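Local coordinates for phenazine biosynthesis protein, PhzF family (Bacillus anthracis, PDB 3EDN), which is of undetermined function but, as a PhzF-family protein with a diaminopimelate epimerase-like fold, probably acts as an isomerase, at residues K246-V256 / R267-D275; Q123-F131 / I155-W163. All coordinates share one frame; numbering follows the deposited sequence.

Interaction 1: residues K246-V256 / R267-D275. With SO4 (sulfate ion), chain I.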
# COMPACT_ATOMS: atom_id res chain seq x y z
N LYS A 246 -1.39 8.95 -45.77
CA LYS A 246 -2.13 10.06 -45.17
C LYS A 246 -3.59 10.13 -45.59
O LYS A 246 -4.38 10.83 -44.96
CB LYS A 246 -1.50 11.39 -45.57
CG LYS A 246 -0.08 11.57 -45.14
CD LYS A 246 0.33 12.96 -45.53
CE LYS A 246 1.71 12.99 -46.12
NZ LYS A 246 1.97 14.38 -46.58
N ASP A 247 -3.93 9.42 -46.66
CA ASP A 247 -5.25 9.56 -47.26
C ASP A 247 -6.23 8.58 -46.66
O ASP A 247 -6.40 7.46 -47.16
CB ASP A 247 -5.19 9.39 -48.77
CG ASP A 247 -6.50 9.73 -49.45
OD1 ASP A 247 -7.40 10.27 -48.76
OD2 ASP A 247 -6.64 9.45 -50.66
N PHE A 248 -6.89 9.00 -45.60
CA PHE A 248 -7.93 8.20 -45.01
C PHE A 248 -9.04 9.09 -44.49
O PHE A 248 -8.84 10.27 -44.20
CB PHE A 248 -7.37 7.27 -43.91
CG PHE A 248 -6.98 7.98 -42.64
CD1 PHE A 248 -7.79 7.91 -41.53
CD2 PHE A 248 -5.77 8.67 -42.54
CE1 PHE A 248 -7.44 8.54 -40.34
CE2 PHE A 248 -5.41 9.29 -41.37
CZ PHE A 248 -6.24 9.23 -40.26
N ASP A 249 -10.23 8.52 -44.42
CA ASP A 249 -11.35 9.21 -43.86
C ASP A 249 -11.68 8.62 -42.50
O ASP A 249 -11.89 7.39 -42.37
CB ASP A 249 -12.55 9.15 -44.80
CG ASP A 249 -12.24 9.72 -46.17
OD1 ASP A 249 -11.57 10.78 -46.25
OD2 ASP A 249 -12.65 9.11 -47.18
N HIS A 250 -11.68 9.50 -41.50
CA HIS A 250 -12.17 9.22 -40.16
C HIS A 250 -11.30 8.27 -39.34
O HIS A 250 -10.88 8.60 -38.23
CB HIS A 250 -13.64 8.75 -40.21
CG HIS A 250 -14.19 8.32 -38.89
ND1 HIS A 250 -15.02 7.23 -38.75
CD2 HIS A 250 -14.03 8.83 -37.64
CE1 HIS A 250 -15.35 7.08 -37.48
NE2 HIS A 250 -14.76 8.04 -36.79
N GLU A 251 -11.01 7.09 -39.88
CA GLU A 251 -10.41 6.04 -39.05
C GLU A 251 -9.60 5.12 -39.92
O GLU A 251 -10.00 4.75 -41.02
CB GLU A 251 -11.52 5.23 -38.34
CG GLU A 251 -12.59 4.66 -39.30
CD GLU A 251 -13.77 3.98 -38.61
OE1 GLU A 251 -13.93 4.10 -37.38
OE2 GLU A 251 -14.56 3.32 -39.33
N MSE A 252 -8.44 4.71 -39.42
CA MSE A 252 -7.66 3.69 -40.08
C MSE A 252 -6.98 2.87 -39.00
O MSE A 252 -6.87 3.30 -37.86
CB MSE A 252 -6.64 4.35 -41.00
CG MSE A 252 -5.68 5.22 -40.24
SE MSE A 252 -4.10 4.20 -39.82
CE MSE A 252 -3.10 4.87 -41.33
N GLU A 253 -6.57 1.66 -39.35
CA GLU A 253 -5.78 0.89 -38.41
C GLU A 253 -4.65 0.20 -39.12
O GLU A 253 -4.70 -0.03 -40.33
CB GLU A 253 -6.65 -0.10 -37.63
CG GLU A 253 -6.94 -1.41 -38.31
CD GLU A 253 -7.94 -2.23 -37.50
OE1 GLU A 253 -7.55 -3.29 -36.96
OE2 GLU A 253 -9.10 -1.78 -37.34
N LEU A 254 -3.60 -0.11 -38.36
CA LEU A 254 -2.50 -0.88 -38.89
C LEU A 254 -1.95 -1.76 -37.79
O LEU A 254 -2.20 -1.52 -36.62
CB LEU A 254 -1.41 0.05 -39.40
CG LEU A 254 -0.62 0.86 -38.37
CD1 LEU A 254 0.82 1.08 -38.85
CD2 LEU A 254 -1.30 2.17 -38.01
N ILE A 255 -1.20 -2.77 -38.19
CA ILE A 255 -0.53 -3.64 -37.22
C ILE A 255 0.95 -3.39 -37.39
O ILE A 255 1.45 -3.33 -38.53
CB ILE A 255 -0.86 -5.14 -37.41
CG1 ILE A 255 -2.37 -5.37 -37.33
CG2 ILE A 255 -0.19 -5.95 -36.32
CD1 ILE A 255 -2.82 -6.81 -37.62
N VAL A 256 1.64 -3.22 -36.27
CA VAL A 256 3.08 -3.13 -36.27
C VAL A 256 3.65 -4.37 -35.58
O VAL A 256 2.97 -4.98 -34.74
CB VAL A 256 3.60 -1.83 -35.60
CG1 VAL A 256 2.94 -0.62 -36.25
CG2 VAL A 256 3.29 -1.81 -34.12
N ARG A 267 3.06 -8.21 -31.85
CA ARG A 267 2.24 -7.40 -32.74
C ARG A 267 1.38 -6.46 -31.90
O ARG A 267 0.84 -6.85 -30.86
CB ARG A 267 1.37 -8.27 -33.65
CG ARG A 267 2.17 -8.96 -34.75
CD ARG A 267 1.26 -9.57 -35.82
NE ARG A 267 0.42 -10.65 -35.31
CZ ARG A 267 0.77 -11.93 -35.24
NH1 ARG A 267 1.97 -12.31 -35.67
NH2 ARG A 267 -0.07 -12.84 -34.76
N VAL A 268 1.29 -5.22 -32.35
CA VAL A 268 0.42 -4.24 -31.74
C VAL A 268 -0.49 -3.66 -32.81
O VAL A 268 -0.02 -3.26 -33.88
CB VAL A 268 1.19 -3.11 -31.07
CG1 VAL A 268 0.24 -2.17 -30.34
CG2 VAL A 268 2.22 -3.68 -30.12
N THR A 269 -1.79 -3.66 -32.54
CA THR A 269 -2.73 -2.98 -33.44
C THR A 269 -2.88 -1.52 -33.04
O THR A 269 -3.08 -1.21 -31.88
CB THR A 269 -4.08 -3.71 -33.45
OG1 THR A 269 -3.87 -5.07 -33.88
CG2 THR A 269 -5.07 -3.03 -34.40
N VAL A 270 -2.74 -0.63 -34.02
CA VAL A 270 -2.83 0.81 -33.76
C VAL A 270 -3.99 1.40 -34.53
O VAL A 270 -4.08 1.20 -35.74
CB VAL A 270 -1.52 1.55 -34.10
CG1 VAL A 270 -1.61 3.02 -33.63
CG2 VAL A 270 -0.32 0.82 -33.46
N TYR A 271 -4.86 2.10 -33.81
CA TYR A 271 -6.02 2.76 -34.42
C TYR A 271 -5.79 4.26 -34.45
O TYR A 271 -5.45 4.87 -33.42
CB TYR A 271 -7.29 2.47 -33.62
CG TYR A 271 -7.53 1.01 -33.37
CD1 TYR A 271 -8.43 0.29 -34.13
CD2 TYR A 271 -6.82 0.33 -32.37
CE1 TYR A 271 -8.64 -1.07 -33.90
CE2 TYR A 271 -7.01 -1.00 -32.15
CZ TYR A 271 -7.93 -1.70 -32.90
OH TYR A 271 -8.12 -3.04 -32.66
N VAL A 272 -5.94 4.86 -35.63
CA VAL A 272 -5.70 6.29 -35.79
C VAL A 272 -7.02 6.91 -36.22
O VAL A 272 -7.60 6.50 -37.23
CB VAL A 272 -4.65 6.56 -36.86
CG1 VAL A 272 -4.32 8.06 -36.90
CG2 VAL A 272 -3.39 5.76 -36.57
N THR A 273 -7.50 7.87 -35.43
CA THR A 273 -8.82 8.47 -35.69
C THR A 273 -8.68 9.97 -35.84
O THR A 273 -7.91 10.62 -35.13
CB THR A 273 -9.79 8.16 -34.55
OG1 THR A 273 -9.97 6.73 -34.47
CG2 THR A 273 -11.15 8.83 -34.78
N LYS A 274 -9.42 10.55 -36.79
CA LYS A 274 -9.51 11.99 -36.80
C LYS A 274 -10.97 12.42 -36.74
O LYS A 274 -11.85 11.77 -37.31
CB LYS A 274 -8.77 12.63 -37.96
CG LYS A 274 -9.23 12.20 -39.32
CD LYS A 274 -8.23 12.66 -40.39
CE LYS A 274 -8.40 11.85 -41.67
NZ LYS A 274 -7.64 12.42 -42.81
N ASP A 275 -11.20 13.48 -36.00
CA ASP A 275 -12.52 14.05 -35.87
C ASP A 275 -12.40 15.50 -36.26
O ASP A 275 -11.38 16.13 -36.00
CB ASP A 275 -13.00 13.92 -34.42
CG ASP A 275 -14.42 14.42 -34.23
OD1 ASP A 275 -15.33 13.57 -34.17
OD2 ASP A 275 -14.63 15.66 -34.15
S SO4 I . -11.02 5.75 -46.46
O1 SO4 I . -12.12 4.81 -46.63
O2 SO4 I . -9.87 5.31 -47.24
O3 SO4 I . -11.44 7.08 -46.91
O4 SO4 I . -10.66 5.83 -45.05
O HOH W 1 -9.17 -3.96 -34.81

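Interaction 2: residues Q123-F131 / I155-W163. With SO4 (sulfate ion), chain F.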
# COMPACT_ATOMS: atom_id res chain seq x y z
N GLN A 123 -4.14 6.22 -26.00
CA GLN A 123 -2.88 6.86 -25.65
C GLN A 123 -3.03 8.37 -25.70
O GLN A 123 -4.06 8.88 -26.10
CB GLN A 123 -1.77 6.39 -26.59
CG GLN A 123 -1.44 4.90 -26.36
CD GLN A 123 -0.25 4.43 -27.15
OE1 GLN A 123 0.15 5.08 -28.11
NE2 GLN A 123 0.31 3.28 -26.76
N THR A 124 -1.99 9.08 -25.27
CA THR A 124 -1.99 10.54 -25.33
C THR A 124 -1.83 11.00 -26.78
O THR A 124 -1.15 10.34 -27.58
CB THR A 124 -0.86 11.10 -24.44
OG1 THR A 124 -0.98 10.57 -23.12
CG2 THR A 124 -0.93 12.61 -24.37
N ALA A 125 -2.46 12.12 -27.12
CA ALA A 125 -2.39 12.63 -28.48
C ALA A 125 -0.95 12.81 -28.94
O ALA A 125 -0.10 13.26 -28.17
CB ALA A 125 -3.15 13.95 -28.61
N PRO A 126 -0.65 12.42 -30.19
CA PRO A 126 0.76 12.44 -30.61
C PRO A 126 1.42 13.82 -30.75
O PRO A 126 0.77 14.80 -31.16
CB PRO A 126 0.73 11.73 -31.97
CG PRO A 126 -0.67 11.88 -32.45
CD PRO A 126 -1.55 11.94 -31.25
N GLN A 127 2.70 13.86 -30.40
CA GLN A 127 3.56 15.02 -30.61
C GLN A 127 4.79 14.56 -31.39
O GLN A 127 5.35 13.50 -31.11
CB GLN A 127 4.04 15.57 -29.28
CG GLN A 127 2.94 15.99 -28.34
CD GLN A 127 3.52 16.40 -27.01
OE1 GLN A 127 4.13 17.46 -26.90
NE2 GLN A 127 3.39 15.53 -26.01
N PHE A 128 5.20 15.38 -32.36
CA PHE A 128 6.44 15.15 -33.10
C PHE A 128 7.36 16.37 -33.06
O PHE A 128 6.88 17.51 -33.02
CB PHE A 128 6.13 14.85 -34.57
CG PHE A 128 5.42 13.54 -34.79
CD1 PHE A 128 6.09 12.33 -34.71
CD2 PHE A 128 4.07 13.53 -35.11
CE1 PHE A 128 5.43 11.12 -34.92
CE2 PHE A 128 3.39 12.34 -35.33
CZ PHE A 128 4.07 11.13 -35.23
N LYS A 129 8.67 16.13 -33.10
CA LYS A 129 9.68 17.18 -33.31
C LYS A 129 10.68 16.66 -34.34
O LYS A 129 11.04 15.49 -34.29
CB LYS A 129 10.41 17.46 -32.00
CG LYS A 129 9.51 17.83 -30.85
CD LYS A 129 10.32 18.09 -29.57
CE LYS A 129 9.45 18.67 -28.45
NZ LYS A 129 9.10 20.11 -28.70
N ASP A 130 11.16 17.51 -35.25
CA ASP A 130 12.16 17.05 -36.22
C ASP A 130 13.49 16.76 -35.53
O ASP A 130 13.84 17.40 -34.54
CB ASP A 130 12.34 18.06 -37.37
CG ASP A 130 11.34 17.85 -38.50
OD1 ASP A 130 10.33 17.14 -38.32
OD2 ASP A 130 11.57 18.40 -39.61
N PHE A 131 14.20 15.76 -36.03
CA PHE A 131 15.53 15.46 -35.54
C PHE A 131 16.51 16.28 -36.35
O PHE A 131 16.57 16.15 -37.57
CB PHE A 131 15.84 13.97 -35.69
CG PHE A 131 17.28 13.63 -35.46
CD1 PHE A 131 17.80 13.61 -34.17
CD2 PHE A 131 18.11 13.32 -36.52
CE1 PHE A 131 19.12 13.30 -33.95
CE2 PHE A 131 19.44 13.01 -36.31
CZ PHE A 131 19.95 13.00 -35.02
N ILE A 155 13.40 11.39 -40.00
CA ILE A 155 13.74 10.99 -38.64
C ILE A 155 13.10 12.01 -37.72
O ILE A 155 13.29 13.23 -37.90
CB ILE A 155 15.26 10.95 -38.43
CG1 ILE A 155 15.93 10.02 -39.46
CG2 ILE A 155 15.59 10.52 -37.00
CD1 ILE A 155 17.47 10.19 -39.53
N VAL A 156 12.30 11.54 -36.76
CA VAL A 156 11.60 12.44 -35.86
C VAL A 156 11.58 11.88 -34.45
O VAL A 156 11.64 10.67 -34.25
CB VAL A 156 10.14 12.69 -36.30
CG1 VAL A 156 10.09 13.33 -37.67
CG2 VAL A 156 9.30 11.40 -36.25
N TYR A 157 11.50 12.77 -33.48
CA TYR A 157 11.12 12.42 -32.12
C TYR A 157 9.61 12.34 -32.13
O TYR A 157 8.96 13.21 -32.71
CB TYR A 157 11.51 13.53 -31.14
CG TYR A 157 12.99 13.77 -30.95
CD1 TYR A 157 13.73 12.99 -30.06
CD2 TYR A 157 13.65 14.79 -31.63
CE1 TYR A 157 15.10 13.20 -29.86
CE2 TYR A 157 15.02 15.01 -31.45
CZ TYR A 157 15.73 14.21 -30.56
OH TYR A 157 17.07 14.43 -30.36
N GLY A 158 9.05 11.33 -31.49
CA GLY A 158 7.60 11.19 -31.39
C GLY A 158 7.18 10.70 -30.01
O GLY A 158 7.91 9.98 -29.34
N SER A 159 6.00 11.12 -29.56
CA SER A 159 5.47 10.69 -28.27
C SER A 159 3.96 10.54 -28.33
O SER A 159 3.27 11.44 -28.83
CB SER A 159 5.76 11.74 -27.21
OG SER A 159 5.01 11.45 -26.04
N THR A 160 3.47 9.42 -27.80
CA THR A 160 2.06 9.29 -27.42
C THR A 160 1.99 9.00 -25.91
O THR A 160 1.06 8.35 -25.42
CB THR A 160 1.34 8.19 -28.21
OG1 THR A 160 2.08 6.96 -28.09
CG2 THR A 160 1.18 8.59 -29.69
N GLY A 161 2.97 9.52 -25.18
CA GLY A 161 3.11 9.27 -23.74
C GLY A 161 4.56 9.21 -23.31
O GLY A 161 4.91 9.64 -22.21
N ASN A 162 5.42 8.68 -24.18
CA ASN A 162 6.87 8.65 -23.94
C ASN A 162 7.61 8.99 -25.22
O ASN A 162 7.18 8.62 -26.30
CB ASN A 162 7.27 7.25 -23.45
CG ASN A 162 6.64 6.92 -22.11
OD1 ASN A 162 7.17 7.28 -21.06
ND2 ASN A 162 5.49 6.28 -22.14
N TRP A 163 8.74 9.69 -25.10
CA TRP A 163 9.48 10.13 -26.28
C TRP A 163 10.40 9.05 -26.83
O TRP A 163 11.24 8.50 -26.10
CB TRP A 163 10.30 11.39 -25.98
CG TRP A 163 9.48 12.65 -25.89
CD1 TRP A 163 9.10 13.31 -24.75
CD2 TRP A 163 8.92 13.39 -26.99
NE1 TRP A 163 8.33 14.41 -25.07
CE2 TRP A 163 8.22 14.49 -26.44
CE3 TRP A 163 8.95 13.23 -28.38
CZ2 TRP A 163 7.55 15.41 -27.23
CZ3 TRP A 163 8.29 14.16 -29.18
CH2 TRP A 163 7.60 15.24 -28.59
S SO4 F . 9.70 10.00 -21.38
O1 SO4 F . 8.96 10.33 -20.17
O2 SO4 F . 9.66 8.56 -21.61
O3 SO4 F . 9.18 10.75 -22.50
O4 SO4 F . 11.10 10.39 -21.23
O HOH W 2 -0.61 7.55 -23.00
O HOH W 3 2.08 13.00 -26.54

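Interaction 1: residues K246-V256 / R267-D275
Lys274 reaches back across Phe248 and spends its ammonium on that residue's own carbonyl. Lys274 NZ donates to Phe248 O at 2.8 Å. On the way Lys274 CE lies over the centre of the ring, 3.7 Å from the Phe248 ring centroid, a CH-pi contact. Lys274 NZ adds a cation-pi contact at 4.2 Å from the Phe248 ring centroid. Met252, a selenomethionine, sets its CG against the opposite face in the conformer given. Phe248 is turned inward with CG between its backbone N and carbonyl carbon (chi1 73°), which holds the ring between these two side chains. Lys274 N also donates to His250 O.

From here the segments run on as an antiparallel beta hairpin of the diaminopimelate epimerase-like fold. Met252, Leu254 and Val256 each give and take a backbone bond with Val272, Val270 and Val268. These side chains share one face; there Met252 SE meets Val272 CG2 at 3.7 Å, and helix 230-244 packs on several of them.

The other face is more polar. The Glu253 carboxylate lies beside Tyr271, its plane 64° from the ring. A water donates to Glu253 OE1 (2.8 Å) and also bonds Tyr271 OH. At the loop end, Asp249 N donates to O4 of a sulfate, probably from the crystallisation liquor, at 2.8 Å with an N-H...O angle of 168°.

Interaction 2: residues Q123-F131 / I155-W163
Ser159 O is gripped by two donors. Gln127 N reaches Ser159 O at 2.9 Å and a water donates to it at 3.0 Å. The same water donates to Ala125 O and accepts from Gln127 NE2, so it ties the glutamine side chain to the backbone of both segments. This is the start of an antiparallel strand pair, 127-130 with 156-159, in the diaminopimelate epimerase-like fold. Gln127 and Lys129 each exchange two backbone bonds with Ser159 and Tyr157. Phe131 N extends the pairing with a longer bond to Ile155 O.

Back beyond Ser159, at the end away from Phe131, Thr160 OG1 donates to Gln123 OE1 at 2.7 Å, from above the amide carbonyl plane rather than within it. OG1 sits between the threonine's backbone N and carbonyl carbon (chi1 53°), which turns it to the glutamine. Gln123 NE2 is in turn held by Gly230 O. Thr160 O receives Thr124 N and a second water, which also bonds Thr124 OG1.

After the turn the Trp163 indole lies against strand 156-159, with Ser159 CB over one face. Trp163 CH2 touches Gln127 CB at 3.6 Å and Lys129 CE at 3.9 Å; both side chains run across the indole at about a right angle. Trp163 N donates to O3 of a sulfate that probably comes from the crystallisation liquor. On the other face of the pair, Phe128 CD1 meets Val156 CG2 at 3.7 Å. An ST turn closes the strand end: Ser159 OG accepts from Gly161 N at 2.9 Å, N-H...O angle 165°.

Overall arrangement
Interaction 2 comes first along the chain, and both its segments precede those of interaction 1. Their centres lie about 16 Å apart and their nearest atoms about 6 Å apart, so they do not touch. Helix 230-244 links them. It meets Met252, Val256, Val268 and Val272 of interaction 1, and Pro126, Val156 and Thr160 of interaction 2. Strand 282-298 is a second shared neighbour: it pairs with strand 266-273 and also receives Gln123 and Pro126. The hairpin 251-258/266-273 and the strand pair 127-130/156-159 thus both pack on helix 230-244. This helix and strand 282-298 join the two pairs within the diaminopimelate epimerase-like fold.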